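Local coordinates for hypothetical membrane spanning protein (Thermus thermophilus, PDB 2VPZ) that probably serves as the quinone-binding membrane subunit of a polysulfide reductase complex, passing electrons from quinol to its partner subunits, at residues 19-24 with 128-133; 153-158 with 233-238; 25-30 with 54-59; 11-16 with 139-144. All coordinates share one frame; numbering follows the deposited sequence.

Contact 1 of 4, residues 19-24 with 128-133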
loop_
_atom_site.group_PDB
_atom_site.type_symbol
_atom_site.label_atom_id
_atom_site.label_comp_id
_atom_site.label_asym_id
_atom_site.label_seq_id
_atom_site.Cartn_x
_atom_site.Cartn_y
_atom_site.Cartn_z
ATOM N N ALA C 19 11.467 -38.651 -6.692
ATOM C CA ALA C 19 12.426 -38.292 -7.745
ATOM C C ALA C 19 12.789 -39.549 -8.562
ATOM O O ALA C 19 13.071 -39.495 -9.765
ATOM C CB ALA C 19 13.696 -37.641 -7.137
ATOM N N LEU C 20 12.773 -40.693 -7.863
ATOM C CA LEU C 20 12.998 -42.019 -8.431
ATOM C C LEU C 20 11.777 -42.271 -9.384
ATOM O O LEU C 20 11.945 -42.649 -10.553
ATOM C CB LEU C 20 13.076 -43.099 -7.323
ATOM C CG LEU C 20 13.865 -44.427 -7.498
ATOM C CD1 LEU C 20 13.120 -45.602 -6.805
ATOM C CD2 LEU C 20 14.084 -44.717 -9.004
ATOM N N HIS C 21 10.554 -42.062 -8.895
ATOM C CA HIS C 21 9.357 -42.234 -9.739
ATOM C C HIS C 21 9.548 -41.388 -11.019
ATOM O O HIS C 21 9.250 -41.832 -12.142
ATOM C CB HIS C 21 8.035 -41.801 -9.023
ATOM C CG HIS C 21 6.950 -41.315 -9.916
ATOM N ND1 HIS C 21 5.771 -41.983 -10.105
ATOM C CD2 HIS C 21 6.887 -40.238 -10.695
ATOM C CE1 HIS C 21 5.029 -41.345 -10.981
ATOM N NE2 HIS C 21 5.692 -40.272 -11.354
ATOM N N PHE C 22 10.071 -40.170 -10.863
ATOM C CA PHE C 22 10.311 -39.280 -11.995
ATOM C C PHE C 22 11.297 -39.832 -13.046
ATOM O O PHE C 22 11.069 -39.684 -14.226
ATOM C CB PHE C 22 10.731 -37.880 -11.520
ATOM C CG PHE C 22 9.612 -36.867 -11.461
ATOM C CD1 PHE C 22 8.728 -36.824 -10.373
ATOM C CD2 PHE C 22 9.423 -35.957 -12.510
ATOM C CE1 PHE C 22 7.665 -35.893 -10.328
ATOM C CE2 PHE C 22 8.371 -35.016 -12.490
ATOM C CZ PHE C 22 7.487 -34.986 -11.396
ATOM N N VAL C 23 12.372 -40.476 -12.615
ATOM C CA VAL C 23 13.308 -41.069 -13.561
ATOM C C VAL C 23 12.626 -42.269 -14.258
ATOM O O VAL C 23 12.759 -42.465 -15.465
ATOM C CB VAL C 23 14.637 -41.581 -12.863
ATOM C CG1 VAL C 23 15.498 -42.415 -13.854
ATOM C CG2 VAL C 23 15.445 -40.399 -12.299
ATOM N N LEU C 24 11.861 -43.041 -13.493
ATOM C CA LEU C 24 11.199 -44.244 -14.008
ATOM C C LEU C 24 10.077 -44.007 -15.056
ATOM O O LEU C 24 10.086 -44.646 -16.113
ATOM C CB LEU C 24 10.734 -45.166 -12.864
ATOM C CG LEU C 24 11.532 -46.469 -12.576
ATOM C CD1 LEU C 24 13.042 -46.163 -12.523
ATOM C CD2 LEU C 24 11.069 -47.139 -11.255
ATOM N N LEU C 128 4.710 -39.103 -21.555
ATOM C CA LEU C 128 6.024 -38.418 -21.766
ATOM C C LEU C 128 5.913 -36.921 -21.480
ATOM O O LEU C 128 6.906 -36.237 -21.190
ATOM C CB LEU C 128 6.507 -38.574 -23.227
ATOM C CG LEU C 128 7.354 -39.776 -23.680
ATOM C CD1 LEU C 128 7.230 -40.005 -25.201
ATOM C CD2 LEU C 128 8.834 -39.587 -23.276
ATOM N N SER C 129 4.690 -36.435 -21.622
ATOM C CA SER C 129 4.316 -35.038 -21.465
ATOM C C SER C 129 3.843 -34.574 -20.077
ATOM O O SER C 129 4.041 -33.414 -19.712
ATOM C CB SER C 129 3.192 -34.691 -22.480
ATOM O OG SER C 129 3.612 -34.630 -23.809
ATOM N N TYR C 130 3.235 -35.453 -19.299
ATOM C CA TYR C 130 2.685 -35.057 -18.007
ATOM C C TYR C 130 3.666 -34.666 -16.862
ATOM O O TYR C 130 3.355 -33.775 -16.059
ATOM C CB TYR C 130 1.609 -36.067 -17.530
ATOM C CG TYR C 130 2.023 -37.021 -16.415
ATOM C CD1 TYR C 130 1.930 -36.645 -15.059
ATOM C CD2 TYR C 130 2.522 -38.304 -16.706
ATOM C CE1 TYR C 130 2.332 -37.522 -14.016
ATOM C CE2 TYR C 130 2.929 -39.191 -15.672
ATOM C CZ TYR C 130 2.831 -38.794 -14.328
ATOM O OH TYR C 130 3.239 -39.644 -13.323
ATOM N N PRO C 131 4.858 -35.319 -16.778
ATOM C CA PRO C 131 5.804 -34.939 -15.718
ATOM C C PRO C 131 6.286 -33.459 -15.738
ATOM O O PRO C 131 6.240 -32.778 -14.707
ATOM C CB PRO C 131 6.959 -35.922 -15.860
ATOM C CG PRO C 131 6.340 -37.142 -16.498
ATOM C CD PRO C 131 5.248 -36.590 -17.416
ATOM N N GLY C 132 6.755 -32.974 -16.878
ATOM C CA GLY C 132 7.209 -31.599 -17.007
ATOM C C GLY C 132 6.099 -30.597 -16.710
ATOM O O GLY C 132 6.338 -29.493 -16.190
ATOM N N LEU C 133 4.866 -30.968 -17.036
ATOM C CA LEU C 133 3.704 -30.116 -16.747
ATOM C C LEU C 133 3.266 -30.241 -15.255
ATOM O O LEU C 133 2.669 -29.307 -14.720
ATOM C CB LEU C 133 2.516 -30.388 -17.721
ATOM C CG LEU C 133 2.651 -30.032 -19.219
ATOM C CD1 LEU C 133 1.342 -30.343 -19.973
ATOM C CD2 LEU C 133 3.013 -28.536 -19.400
#

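Contact 2 of 4, residues 153-158 with 233-238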
loop_
_atom_site.group_PDB
_atom_site.type_symbol
_atom_site.label_atom_id
_atom_site.label_comp_id
_atom_site.label_asym_id
_atom_site.label_seq_id
_atom_site.Cartn_x
_atom_site.Cartn_y
_atom_site.Cartn_z
ATOM N N PRO C 153 10.271 -34.072 -21.545
ATOM C CA PRO C 153 10.032 -34.976 -22.684
ATOM C C PRO C 153 11.362 -35.458 -23.396
ATOM O O PRO C 153 11.528 -36.643 -23.710
ATOM C CB PRO C 153 9.155 -34.157 -23.624
ATOM C CG PRO C 153 8.310 -33.340 -22.683
ATOM C CD PRO C 153 9.270 -32.992 -21.522
ATOM N N LEU C 154 12.291 -34.541 -23.657
ATOM C CA LEU C 154 13.564 -34.868 -24.304
ATOM C C LEU C 154 14.449 -35.792 -23.456
ATOM O O LEU C 154 15.192 -36.629 -23.977
ATOM C CB LEU C 154 14.372 -33.595 -24.668
ATOM C CG LEU C 154 13.938 -32.789 -25.918
ATOM C CD1 LEU C 154 14.409 -31.319 -25.812
ATOM C CD2 LEU C 154 14.473 -33.450 -27.214
ATOM N N THR C 155 14.354 -35.664 -22.145
ATOM C CA THR C 155 15.170 -36.463 -21.243
ATOM C C THR C 155 14.650 -37.902 -21.058
ATOM O O THR C 155 15.439 -38.843 -20.828
ATOM C CB THR C 155 15.348 -35.679 -19.886
ATOM O OG1 THR C 155 16.721 -35.333 -19.711
ATOM C CG2 THR C 155 14.831 -36.490 -18.725
ATOM N N ALA C 156 13.339 -38.080 -21.202
ATOM C CA ALA C 156 12.686 -39.387 -21.107
ATOM C C ALA C 156 13.072 -40.224 -22.358
ATOM O O ALA C 156 13.120 -41.462 -22.306
ATOM C CB ALA C 156 11.126 -39.206 -21.023
ATOM N N LEU C 157 13.384 -39.527 -23.453
ATOM C CA LEU C 157 13.823 -40.142 -24.709
ATOM C C LEU C 157 15.301 -40.593 -24.599
ATOM O O LEU C 157 15.650 -41.695 -25.025
ATOM C CB LEU C 157 13.579 -39.198 -25.909
ATOM C CG LEU C 157 12.084 -38.874 -26.168
ATOM C CD1 LEU C 157 11.916 -37.763 -27.232
ATOM C CD2 LEU C 157 11.341 -40.171 -26.570
ATOM N N VAL C 158 16.162 -39.772 -24.017
ATOM C CA VAL C 158 17.550 -40.173 -23.816
ATOM C C VAL C 158 17.593 -41.470 -22.912
ATOM O O VAL C 158 18.430 -42.359 -23.129
ATOM C CB VAL C 158 18.390 -39.007 -23.180
ATOM C CG1 VAL C 158 19.843 -39.428 -23.004
ATOM C CG2 VAL C 158 18.290 -37.741 -24.077
ATOM N N LEU C 233 22.891 -41.750 -17.110
ATOM C CA LEU C 233 23.172 -41.088 -15.847
ATOM C C LEU C 233 23.011 -39.549 -15.948
ATOM O O LEU C 233 22.572 -38.917 -14.992
ATOM C CB LEU C 233 24.568 -41.492 -15.294
ATOM C CG LEU C 233 24.946 -42.997 -15.354
ATOM C CD1 LEU C 233 26.394 -43.227 -14.872
ATOM C CD2 LEU C 233 23.951 -43.844 -14.531
ATOM N N ALA C 234 23.335 -38.932 -17.079
ATOM C CA ALA C 234 23.146 -37.479 -17.189
ATOM C C ALA C 234 21.641 -37.144 -17.187
ATOM O O ALA C 234 21.180 -36.290 -16.416
ATOM C CB ALA C 234 23.815 -36.881 -18.476
ATOM N N ALA C 235 20.871 -37.849 -18.016
ATOM C CA ALA C 235 19.419 -37.651 -18.103
ATOM C C ALA C 235 18.633 -37.946 -16.795
ATOM O O ALA C 235 17.616 -37.287 -16.526
ATOM C CB ALA C 235 18.834 -38.475 -19.294
ATOM N N ALA C 236 19.080 -38.917 -15.986
ATOM C CA ALA C 236 18.418 -39.271 -14.712
ATOM C C ALA C 236 18.881 -38.351 -13.577
ATOM O O ALA C 236 18.103 -37.956 -12.703
ATOM C CB ALA C 236 18.656 -40.775 -14.330
ATOM N N GLY C 237 20.160 -38.026 -13.591
ATOM C CA GLY C 237 20.666 -37.097 -12.601
ATOM C C GLY C 237 19.978 -35.759 -12.815
ATOM O O GLY C 237 19.503 -35.143 -11.849
ATOM N N LEU C 238 19.853 -35.295 -14.054
ATOM C CA LEU C 238 19.226 -33.990 -14.305
ATOM C C LEU C 238 17.732 -33.916 -13.890
ATOM O O LEU C 238 17.295 -32.922 -13.295
ATOM C CB LEU C 238 19.458 -33.532 -15.775
ATOM C CG LEU C 238 20.924 -33.083 -16.055
ATOM C CD1 LEU C 238 21.194 -32.974 -17.574
ATOM C CD2 LEU C 238 21.214 -31.743 -15.337
#

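Contact 3 of 4, residues 25-30 with 54-59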
loop_
_atom_site.group_PDB
_atom_site.type_symbol
_atom_site.label_atom_id
_atom_site.label_comp_id
_atom_site.label_asym_id
_atom_site.label_seq_id
_atom_site.Cartn_x
_atom_site.Cartn_y
_atom_site.Cartn_z
ATOM N N VAL C 25 9.137 -43.106 -14.772
ATOM C CA VAL C 25 8.056 -42.799 -15.718
ATOM C C VAL C 25 8.642 -42.261 -17.069
ATOM O O VAL C 25 7.977 -42.339 -18.115
ATOM C CB VAL C 25 7.009 -41.781 -15.095
ATOM C CG1 VAL C 25 7.589 -40.371 -15.044
ATOM C CG2 VAL C 25 5.696 -41.800 -15.892
ATOM N N GLY C 26 9.876 -41.739 -17.045
ATOM C CA GLY C 26 10.578 -41.267 -18.234
ATOM C C GLY C 26 10.886 -42.475 -19.122
ATOM O O GLY C 26 10.545 -42.524 -20.315
ATOM N N LEU C 27 11.529 -43.464 -18.500
ATOM C CA LEU C 27 11.868 -44.778 -19.068
ATOM C C LEU C 27 10.597 -45.469 -19.563
ATOM O O LEU C 27 10.523 -45.944 -20.700
ATOM C CB LEU C 27 12.466 -45.702 -18.029
ATOM C CG LEU C 27 13.971 -45.933 -18.102
ATOM C CD1 LEU C 27 14.426 -46.839 -16.946
ATOM C CD2 LEU C 27 14.326 -46.543 -19.471
ATOM N N ALA C 28 9.629 -45.582 -18.666
ATOM C CA ALA C 28 8.380 -46.253 -18.994
ATOM C C ALA C 28 7.777 -45.668 -20.294
ATOM O O ALA C 28 7.674 -46.389 -21.303
ATOM C CB ALA C 28 7.354 -46.144 -17.816
ATOM N N GLY C 29 7.441 -44.376 -20.269
ATOM C CA GLY C 29 6.870 -43.663 -21.401
ATOM C C GLY C 29 7.604 -43.686 -22.740
ATOM O O GLY C 29 7.003 -43.904 -23.802
ATOM N N GLY C 30 8.913 -43.458 -22.682
ATOM C CA GLY C 30 9.783 -43.519 -23.843
ATOM C C GLY C 30 9.995 -44.936 -24.392
ATOM O O GLY C 30 10.253 -45.106 -25.584
ATOM N N LEU C 54 5.595 -52.563 -20.792
ATOM C CA LEU C 54 4.573 -53.061 -19.856
ATOM C C LEU C 54 5.202 -53.248 -18.444
ATOM O O LEU C 54 4.579 -52.944 -17.424
ATOM C CB LEU C 54 3.946 -54.412 -20.298
ATOM C CG LEU C 54 3.115 -54.562 -21.573
ATOM C CD1 LEU C 54 2.586 -56.024 -21.759
ATOM C CD2 LEU C 54 1.933 -53.552 -21.570
ATOM N N MET C 55 6.432 -53.757 -18.409
ATOM C CA MET C 55 7.140 -54.015 -17.161
ATOM C C MET C 55 7.498 -52.740 -16.402
ATOM O O MET C 55 7.338 -52.656 -15.178
ATOM C CB MET C 55 8.399 -54.860 -17.395
ATOM C CG MET C 55 8.177 -56.374 -17.518
ATOM S SD MET C 55 9.640 -57.269 -18.128
ATOM C CE MET C 55 10.945 -56.012 -17.889
ATOM N N LEU C 56 8.001 -51.764 -17.145
ATOM C CA LEU C 56 8.376 -50.458 -16.612
ATOM C C LEU C 56 7.099 -49.680 -16.221
ATOM O O LEU C 56 7.143 -48.839 -15.324
ATOM C CB LEU C 56 9.239 -49.669 -17.621
ATOM C CG LEU C 56 10.629 -50.268 -17.915
ATOM C CD1 LEU C 56 11.166 -49.798 -19.283
ATOM C CD2 LEU C 56 11.598 -49.918 -16.775
ATOM N N ILE C 57 5.968 -49.956 -16.872
ATOM C CA ILE C 57 4.710 -49.300 -16.501
ATOM C C ILE C 57 4.237 -49.922 -15.169
ATOM O O ILE C 57 3.768 -49.210 -14.272
ATOM C CB ILE C 57 3.570 -49.456 -17.585
ATOM C CG1 ILE C 57 3.921 -48.673 -18.850
ATOM C CG2 ILE C 57 2.227 -48.987 -16.987
ATOM C CD1 ILE C 57 2.712 -48.183 -19.662
ATOM N N ALA C 58 4.381 -51.240 -15.038
ATOM C CA ALA C 58 4.016 -51.949 -13.809
ATOM C C ALA C 58 4.934 -51.510 -12.640
ATOM O O ALA C 58 4.446 -51.178 -11.547
ATOM C CB ALA C 58 4.096 -53.499 -14.013
ATOM N N LEU C 59 6.249 -51.492 -12.864
ATOM C CA LEU C 59 7.238 -51.065 -11.872
ATOM C C LEU C 59 6.975 -49.599 -11.444
ATOM O O LEU C 59 7.150 -49.247 -10.275
ATOM C CB LEU C 59 8.703 -51.222 -12.383
ATOM C CG LEU C 59 9.899 -50.662 -11.574
ATOM C CD1 LEU C 59 9.922 -51.256 -10.147
ATOM C CD2 LEU C 59 11.241 -50.926 -12.305
#

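Contact 4 of 4, residues 11-16 with 139-144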
loop_
_atom_site.group_PDB
_atom_site.type_symbol
_atom_site.label_atom_id
_atom_site.label_comp_id
_atom_site.label_asym_id
_atom_site.label_seq_id
_atom_site.Cartn_x
_atom_site.Cartn_y
_atom_site.Cartn_z
ATOM N N GLN C 11 8.395 -27.199 4.090
ATOM C CA GLN C 11 9.304 -28.340 3.967
ATOM C C GLN C 11 9.060 -29.171 2.682
ATOM O O GLN C 11 7.981 -29.133 2.092
ATOM C CB GLN C 11 9.216 -29.263 5.198
ATOM C CG GLN C 11 7.839 -29.934 5.416
ATOM C CD GLN C 11 6.799 -29.021 6.104
ATOM O OE1 GLN C 11 5.587 -29.304 6.097
ATOM N NE2 GLN C 11 7.281 -27.934 6.725
ATOM N N GLU C 12 10.086 -29.907 2.273
ATOM C CA GLU C 12 10.063 -30.778 1.101
ATOM C C GLU C 12 8.835 -31.726 1.116
ATOM O O GLU C 12 8.654 -32.498 2.060
ATOM C CB GLU C 12 11.368 -31.590 1.055
ATOM C CG GLU C 12 11.532 -32.535 -0.117
ATOM C CD GLU C 12 12.607 -33.596 0.122
ATOM O OE1 GLU C 12 12.348 -34.535 0.913
ATOM O OE2 GLU C 12 13.705 -33.457 -0.453
ATOM N N PHE C 13 7.994 -31.644 0.079
ATOM C CA PHE C 13 6.792 -32.483 -0.068
ATOM C C PHE C 13 7.017 -33.695 -1.012
ATOM O O PHE C 13 6.254 -34.659 -0.961
ATOM C CB PHE C 13 5.571 -31.639 -0.539
ATOM C CG PHE C 13 5.865 -30.657 -1.688
ATOM C CD1 PHE C 13 5.699 -31.032 -3.035
ATOM C CD2 PHE C 13 6.346 -29.368 -1.417
ATOM C CE1 PHE C 13 6.013 -30.131 -4.097
ATOM C CE2 PHE C 13 6.669 -28.454 -2.464
ATOM C CZ PHE C 13 6.503 -28.842 -3.806
ATOM N N TRP C 14 8.041 -33.631 -1.875
ATOM C CA TRP C 14 8.412 -34.728 -2.818
ATOM C C TRP C 14 9.873 -35.128 -2.521
ATOM O O TRP C 14 10.793 -34.345 -2.784
ATOM C CB TRP C 14 8.237 -34.325 -4.310
ATOM C CG TRP C 14 6.766 -34.253 -4.783
ATOM C CD1 TRP C 14 5.697 -34.925 -4.237
ATOM C CD2 TRP C 14 6.203 -33.418 -5.837
ATOM N NE1 TRP C 14 4.526 -34.551 -4.866
ATOM C CE2 TRP C 14 4.803 -33.631 -5.841
ATOM C CE3 TRP C 14 6.744 -32.504 -6.764
ATOM C CZ2 TRP C 14 3.930 -32.967 -6.749
ATOM C CZ3 TRP C 14 5.880 -31.834 -7.675
ATOM C CH2 TRP C 14 4.489 -32.074 -7.647
ATOM N N HIS C 15 10.048 -36.342 -1.994
ATOM C CA HIS C 15 11.315 -36.923 -1.551
ATOM C C HIS C 15 12.185 -37.647 -2.597
ATOM O O HIS C 15 11.849 -37.648 -3.784
ATOM C CB HIS C 15 10.937 -37.801 -0.324
ATOM C CG HIS C 15 10.039 -37.162 0.682
ATOM N ND1 HIS C 15 10.448 -36.109 1.441
ATOM C CD2 HIS C 15 8.744 -37.353 0.978
ATOM C CE1 HIS C 15 9.443 -35.659 2.152
ATOM N NE2 HIS C 15 8.388 -36.402 1.891
ATOM N N TRP C 16 13.300 -38.229 -2.161
ATOM C CA TRP C 16 14.192 -38.994 -3.030
ATOM C C TRP C 16 13.344 -40.111 -3.680
ATOM O O TRP C 16 13.578 -40.524 -4.812
ATOM C CB TRP C 16 15.353 -39.655 -2.248
ATOM C CG TRP C 16 14.953 -40.854 -1.327
ATOM C CD1 TRP C 16 14.574 -40.794 -0.002
ATOM C CD2 TRP C 16 14.840 -42.253 -1.700
ATOM N NE1 TRP C 16 14.234 -42.051 0.452
ATOM C CE2 TRP C 16 14.382 -42.961 -0.560
ATOM C CE3 TRP C 16 15.070 -42.970 -2.891
ATOM C CZ2 TRP C 16 14.154 -44.364 -0.570
ATOM C CZ3 TRP C 16 14.845 -44.372 -2.913
ATOM C CH2 TRP C 16 14.386 -45.046 -1.751
ATOM N N LEU C 139 3.276 -21.969 -11.039
ATOM C CA LEU C 139 3.880 -20.680 -11.337
ATOM C C LEU C 139 4.387 -19.902 -10.092
ATOM O O LEU C 139 4.986 -18.840 -10.229
ATOM C CB LEU C 139 2.862 -19.844 -12.170
ATOM C CG LEU C 139 2.375 -20.521 -13.481
ATOM C CD1 LEU C 139 1.122 -19.794 -14.025
ATOM C CD2 LEU C 139 3.487 -20.532 -14.547
ATOM N N ASN C 140 4.176 -20.451 -8.900
ATOM C CA ASN C 140 4.629 -19.867 -7.629
ATOM C C ASN C 140 6.070 -20.308 -7.312
ATOM O O ASN C 140 6.806 -19.654 -6.549
ATOM C CB ASN C 140 3.699 -20.269 -6.475
ATOM C CG ASN C 140 3.403 -21.772 -6.449
ATOM O OD1 ASN C 140 3.597 -22.459 -5.432
ATOM N ND2 ASN C 140 2.929 -22.290 -7.577
ATOM N N ARG C 141 6.467 -21.445 -7.888
ATOM C CA ARG C 141 7.816 -22.026 -7.739
ATOM C C ARG C 141 8.702 -21.454 -8.878
ATOM O O ARG C 141 8.629 -21.934 -10.000
ATOM C CB ARG C 141 7.740 -23.573 -7.856
ATOM C CG ARG C 141 6.657 -24.281 -7.004
ATOM C CD ARG C 141 7.090 -24.460 -5.530
ATOM N NE ARG C 141 5.990 -24.819 -4.613
ATOM C CZ ARG C 141 6.082 -24.904 -3.285
ATOM N NH1 ARG C 141 7.236 -24.661 -2.668
ATOM N NH2 ARG C 141 5.020 -25.236 -2.553
ATOM N N PRO C 142 9.562 -20.430 -8.586
ATOM C CA PRO C 142 10.429 -19.896 -9.650
ATOM C C PRO C 142 11.359 -20.821 -10.518
ATOM O O PRO C 142 11.717 -20.458 -11.642
ATOM C CB PRO C 142 11.256 -18.794 -8.992
ATOM C CG PRO C 142 10.470 -18.408 -7.735
ATOM C CD PRO C 142 9.731 -19.698 -7.326
ATOM N N LEU C 143 11.792 -21.966 -10.007
ATOM C CA LEU C 143 12.672 -22.842 -10.803
ATOM C C LEU C 143 11.901 -23.719 -11.814
ATOM O O LEU C 143 12.437 -24.120 -12.843
ATOM C CB LEU C 143 13.611 -23.712 -9.913
ATOM C CG LEU C 143 14.490 -22.951 -8.892
ATOM C CD1 LEU C 143 15.631 -23.847 -8.351
ATOM C CD2 LEU C 143 15.061 -21.682 -9.541
ATOM N N TRP C 144 10.626 -23.997 -11.540
ATOM C CA TRP C 144 9.819 -24.820 -12.449
ATOM C C TRP C 144 9.151 -24.032 -13.544
ATOM O O TRP C 144 7.921 -24.038 -13.677
ATOM C CB TRP C 144 8.776 -25.606 -11.648
ATOM C CG TRP C 144 9.436 -26.650 -10.823
ATOM C CD1 TRP C 144 10.720 -27.131 -10.976
ATOM C CD2 TRP C 144 8.881 -27.376 -9.720
ATOM N NE1 TRP C 144 10.979 -28.102 -10.043
ATOM C CE2 TRP C 144 9.867 -28.278 -9.264
ATOM C CE3 TRP C 144 7.625 -27.365 -9.080
ATOM C CZ2 TRP C 144 9.645 -29.161 -8.164
ATOM C CZ3 TRP C 144 7.393 -28.236 -7.996
ATOM C CH2 TRP C 144 8.398 -29.124 -7.557
#

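Contact 1 of 4, residues 19-24 with 128-133
Tyr130 OH receives a weak hydrogen bond from His21 NE2, 3.2 Å long and strongly bent, with an angle of 127° at the hydrogen. The hydroxyl lies at the edge of the imidazole and in its plane, close enough to CE1 as well that it sits near the NE2-CE1 side of the ring. The two side chains reach for each other from opposite directions; His21 keeps CG roughly anti to its backbone N (chi1 151°), which carries the ring off its helix across the gap. Both residues are seen to bind quinones in structures of this protein, so the weak bond links two quinone-binding residues; no quinone is bound to this chain in the model. Beside it, Phe22 supplies an apolar contact: CE2 lies 3.8 Å from CB of Pro131, and the same ring atom is 3.8 Å from the carbonyl O of Pro131. The ring of Pro131 in turn lays CG over one face of the Tyr130 ring, 4.0 Å above its plane. Helix 117-136 is kinked here, where Pro131 has no N-H to give. Around this buried contact, helix 46-65 meets His21 through Asp60 and Leu64, and helix 227-245 meets Phe22 through Val243.

Contact 2 of 4, residues 153-158 with 233-238
Thr155 and Ala235 face each other where two transmembrane helices of the polysulfide reductase bundle, 148-166 and 227-245, come close through small residues: their CA atoms are 5.4 Å apart. Both CB atoms are directed at the partner helix. The methyl of Ala235 fits between Thr155 and Val158, one turn apart on the other helix, so this methyl touches both residues. Toward Thr155 it meets the backbone O at 3.7 Å and the hydroxyl OG1 at 3.8 Å; toward Val158 it meets CB at 3.9 Å. With chi1 at -179°, Val158 places CG1 anti to its backbone N, and this branch also lies against the alanine methyl. The contact is made by van der Waals forces, although a hydroxyl and two carbonyl groups take part in it. The touching residues are buried: Val158 also touches Ser183 of helix 175-189, and Thr155 packs on Arg239 one turn further along helix 227-245. Nearby, Ala236 meets Val23 of helix 16-41. Near the interface with a second copy of the protein, Leu154 touches Ala182 of that neighbouring subunit. Thr155 answers the alanine with its other branch too, CG2 lying 3.6 Å from Ala235 O.

Contact 3 of 4, residues 25-30 with 54-59
Leu56 lies over Ala28 at the crossing of helices 16-41 and 46-65, and its side chain makes most of the contact. Its CB comes first, 3.8 Å from Ala28 CA and 4.0 Å from Ala28 CB, a closeness allowed by the alanine: the CA atoms of the two residues are 4.8 Å apart. From there CG turns anti to the carbonyl carbon (chi1 -66°), which sends both methyls toward Leu27. CD1 ends 4.2 Å from the carbonyl O of Leu27, while CD2 meets Leu27 CD1 at the same distance, the two leucines passing each other at a slant. The methyl of Ala28 goes the other way, onto the backbone at the Leu56-Ile57 peptide: it is 3.7 Å from Leu56 O, with Ile57 CG1 a looser neighbour at 4.4 Å. Over these short segments the axes approach to 8.3 Å and run roughly antiparallel, at 149°, as befits successive transmembrane helices joined by a short connection. Leu56 also reaches Val31 on the opposing helix, and Ile57 turns to Phe100 of helix 88-107; elsewhere on helix 16-41, Val25 packs on Tyr130 and Pro131. The side chains are aliphatic and rest on each other and on backbone carbonyls without hydrogen bonds, so the pairing rests here on shape, a small alanine matched to a branched leucine, rather than on directional forces.

Contact 4 of 4, residues 11-16 with 139-144
Arg141 and Trp144, the ends of a type I beta turn closed by the bond from Trp144 N to Arg141 O (3.3 Å), face Phe13 and Trp14 of an irregular segment that leads into helix 16-41. Phe13 comes over one face of the Arg141 guanidinium: CE2 stands 3.5 Å above its plane, toward the rim, and 3.6 Å from NH2. The two planes are inclined at 55°, so the groups do not stack flat. With chi1 at 45°, Phe13 CG lies between the backbone N and the carbonyl carbon, and CE1 also lies over a face of Trp14. The indoles of Trp14 and Trp144 are closer to parallel, with 26° between their planes, yet slid apart: their six-membered rings are centred 5.9 Å from each other and barely overlap, touching at Trp14 CZ3 and Trp144 CH2, 3.7 Å apart. The Trp14 side chain is about 8 Å from that of the quinone-site residue His21. The polar ends look elsewhere. Trp144 NE1 bonds Leu242 O of the same chain, whereas Trp14 NE1 and Arg141 NE and NH2 all bond the backbone of a different protein in the assembly; the guanidinium is thus held through NE and NH2, while Phe13 CE2 lies over one face. The arrangement is that of a docking surface for a partner subunit, built from loops at one end of the helical bundle.

Contacts 1 and 3 both use helix 16-41, at adjoining segments: 19-24 meets helix 117-136 and 25-30 meets helix 46-65. Contact 2 holds a different pair of helices, yet touches both, through Leu128 on Ala156 and through Ala156 on Gly26 O. Contacts 1 and 2 are buried, contact 1 almost at the centre of the chain; contact 3 is partly exposed, and contact 4, though mostly buried in the assembly, where another protein packs on it, lies farthest out, about 16 Å from the chain centre to its own centre. Chemistry follows place: a polar quinone-site pair in contact 1, small residues in contact 2, aliphatic ones in contact 3, aromatic and cationic groups in contact 4.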